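Side-chain contact in aspartate--tRNA(Asp/Asn) ligase (Sulfolobus tokodaii, PDB 1WYD), which attaches L-aspartate, after activation by ATP, to both tRNA(Asp) and tRNA(Asn) as a homodimeric class-II aminoacyl-tRNA synthetase: residues Q131-I136 with R403-L408. Sequence-based numbering, arbitrary orientation.
Sequences QAVIKI and RLMVML
Met405 meets Val133 and Ile136 where two helices of the class-II synthetase catalytic domain pack against each other: helix 401-409, which directly follows strand 394-400 of the large mixed sheet and forms with it the strand-helix of class-II motif 3, and helix 128-150, whose packing on the second subunit is consistent with the long helix of motif 1. The axes of the two short segments come within 11.0 Å of each other, with 114° between their N-to-C directions; apolar side chains span the gap and also touch backbone carbonyl oxygens, and no hydrogen bond joins the segments. Arg403 belongs to the predicted ATP site; its NH1 and NH2 hydrogen-bond to the backbone oxygens of Glu352 and Phe218, respectively. Two residues on, Met405 supplies the reach. Its CB points toward helix 128-150, and bends at chi2 (-74°) and chi3 (-56°) fold the thioether so that CE sits between two residues one helical turn apart. That methyl lies 3.7 Å from CG1 of Val133 and 3.8 Å from CG2 of Ile136, while SD touches the same CG2 at 4.0 Å. Met405 CE also comes within 3.5 Å of the carbonyl O of Val133, a van der Waals approach. Leu408 adds the second, looser patch: its CB is 4.1 Å from CG2 of Ile136, and its side chain also touches Ile249, Val250 and Ile253 of helix 235-256. Ile253 touches Ile136 as well, making that helix a third wall of the buried apolar cluster. The two branches of Ile136 divide the work: CG2 lies against Met405 and Leu408 CB, whereas CD1 stops 4.0 Å from the carbonyl O of Leu408.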
loop_
_atom_site.group_PDB
_atom_site.type_symbol
_atom_site.label_atom_id
_atom_site.label_comp_id
_atom_site.label_asym_id
_atom_site.label_seq_id
_atom_site.Cartn_x
_atom_site.Cartn_y
_atom_site.Cartn_z
ATOM N N GLN B 131 12.918 15.773 -3.184
ATOM C CA GLN B 131 13.404 14.484 -3.673
ATOM C C GLN B 131 13.870 13.569 -2.543
ATOM O O GLN B 131 13.501 12.397 -2.519
ATOM C CB GLN B 131 14.499 14.683 -4.733
ATOM C CG GLN B 131 13.898 15.086 -6.024
ATOM C CD GLN B 131 14.675 14.678 -7.254
ATOM O OE1 GLN B 131 14.841 15.487 -8.171
ATOM N NE2 GLN B 131 15.110 13.433 -7.312
ATOM N N ALA B 132 14.594 14.129 -1.572
ATOM C CA ALA B 132 15.083 13.356 -0.408
ATOM C C ALA B 132 13.932 12.859 0.474
ATOM O O ALA B 132 13.967 11.746 1.023
ATOM C CB ALA B 132 16.055 14.181 0.408
ATOM N N VAL B 133 12.900 13.689 0.593
ATOM C CA VAL B 133 11.709 13.316 1.346
ATOM C C VAL B 133 11.019 12.147 0.671
ATOM O O VAL B 133 10.633 11.189 1.314
ATOM C CB VAL B 133 10.750 14.527 1.520
ATOM C CG1 VAL B 133 9.530 14.156 2.351
ATOM C CG2 VAL B 133 11.502 15.658 2.179
ATOM N N ILE B 134 10.909 12.214 -0.644
ATOM C CA ILE B 134 10.167 11.227 -1.405
ATOM C C ILE B 134 10.901 9.887 -1.272
ATOM O O ILE B 134 10.301 8.832 -1.073
ATOM C CB ILE B 134 10.092 11.704 -2.879
ATOM C CG1 ILE B 134 9.198 12.946 -2.970
ATOM C CG2 ILE B 134 9.678 10.558 -3.786
ATOM C CD1 ILE B 134 9.046 13.546 -4.389
ATOM N N LYS B 135 12.215 9.957 -1.357
ATOM C CA LYS B 135 13.070 8.777 -1.188
ATOM C C LYS B 135 12.997 8.137 0.195
ATOM O O LYS B 135 12.911 6.920 0.301
ATOM C CB LYS B 135 14.501 9.090 -1.605
ATOM C CG LYS B 135 14.637 9.113 -3.112
ATOM C CD LYS B 135 16.070 9.367 -3.616
ATOM C CE LYS B 135 16.427 10.819 -3.599
ATOM N NZ LYS B 135 17.714 11.081 -4.363
ATOM N N ILE B 136 12.969 8.952 1.244
ATOM C CA ILE B 136 12.984 8.447 2.623
ATOM C C ILE B 136 11.681 7.753 2.972
ATOM O O ILE B 136 11.687 6.738 3.701
ATOM C CB ILE B 136 13.281 9.598 3.625
ATOM C CG1 ILE B 136 14.778 9.913 3.627
ATOM C CG2 ILE B 136 12.810 9.288 5.054
ATOM C CD1 ILE B 136 15.128 11.169 4.432
ATOM N N ARG B 403 3.198 11.962 9.636
ATOM C CA ARG B 403 3.646 12.354 10.944
ATOM C C ARG B 403 4.976 11.649 11.246
ATOM O O ARG B 403 5.901 12.282 11.736
ATOM C CB ARG B 403 2.611 12.003 11.999
ATOM C CG ARG B 403 1.794 13.148 12.425
ATOM C CD ARG B 403 0.390 12.734 12.630
ATOM N NE ARG B 403 -0.511 13.862 12.826
ATOM C CZ ARG B 403 -0.869 14.287 14.025
ATOM N NH1 ARG B 403 -0.370 13.696 15.121
ATOM N NH2 ARG B 403 -1.698 15.305 14.143
ATOM N N LEU B 404 5.079 10.357 10.917
ATOM C CA LEU B 404 6.329 9.587 11.098
ATOM C C LEU B 404 7.403 10.241 10.270
ATOM O O LEU B 404 8.557 10.252 10.643
ATOM C CB LEU B 404 6.173 8.125 10.660
ATOM C CG LEU B 404 7.430 7.293 10.356
ATOM C CD1 LEU B 404 8.313 6.994 11.658
ATOM C CD2 LEU B 404 7.057 6.001 9.614
ATOM N N MET B 405 7.015 10.853 9.156
ATOM C CA MET B 405 8.034 11.495 8.346
ATOM C C MET B 405 8.745 12.703 9.020
ATOM O O MET B 405 9.924 12.947 8.740
ATOM C CB MET B 405 7.487 11.825 6.981
ATOM C CG MET B 405 7.318 10.582 6.125
ATOM S SD MET B 405 8.913 9.931 5.512
ATOM C CE MET B 405 9.638 11.262 4.655
ATOM N N VAL B 406 8.033 13.414 9.911
ATOM C CA VAL B 406 8.612 14.505 10.698
ATOM C C VAL B 406 9.784 13.999 11.536
ATOM O O VAL B 406 10.849 14.637 11.606
ATOM C CB VAL B 406 7.593 15.110 11.658
ATOM C CG1 VAL B 406 8.251 16.131 12.576
ATOM C CG2 VAL B 406 6.427 15.747 10.878
ATOM N N MET B 407 9.590 12.845 12.168
ATOM C CA MET B 407 10.637 12.201 12.943
ATOM C C MET B 407 11.799 11.735 12.036
ATOM O O MET B 407 12.948 11.616 12.472
ATOM C CB MET B 407 10.003 11.047 13.769
ATOM C CG MET B 407 10.983 10.150 14.477
ATOM S SD MET B 407 10.194 8.657 15.116
ATOM C CE MET B 407 11.305 8.440 16.507
ATOM N N LEU B 408 11.522 11.480 10.770
ATOM C CA LEU B 408 12.576 11.001 9.879
ATOM C C LEU B 408 13.237 12.044 8.985
ATOM O O LEU B 408 14.175 11.707 8.249
ATOM C CB LEU B 408 12.098 9.829 9.018
ATOM C CG LEU B 408 11.487 8.624 9.721
ATOM C CD1 LEU B 408 10.926 7.753 8.639
ATOM C CD2 LEU B 408 12.593 7.853 10.503
#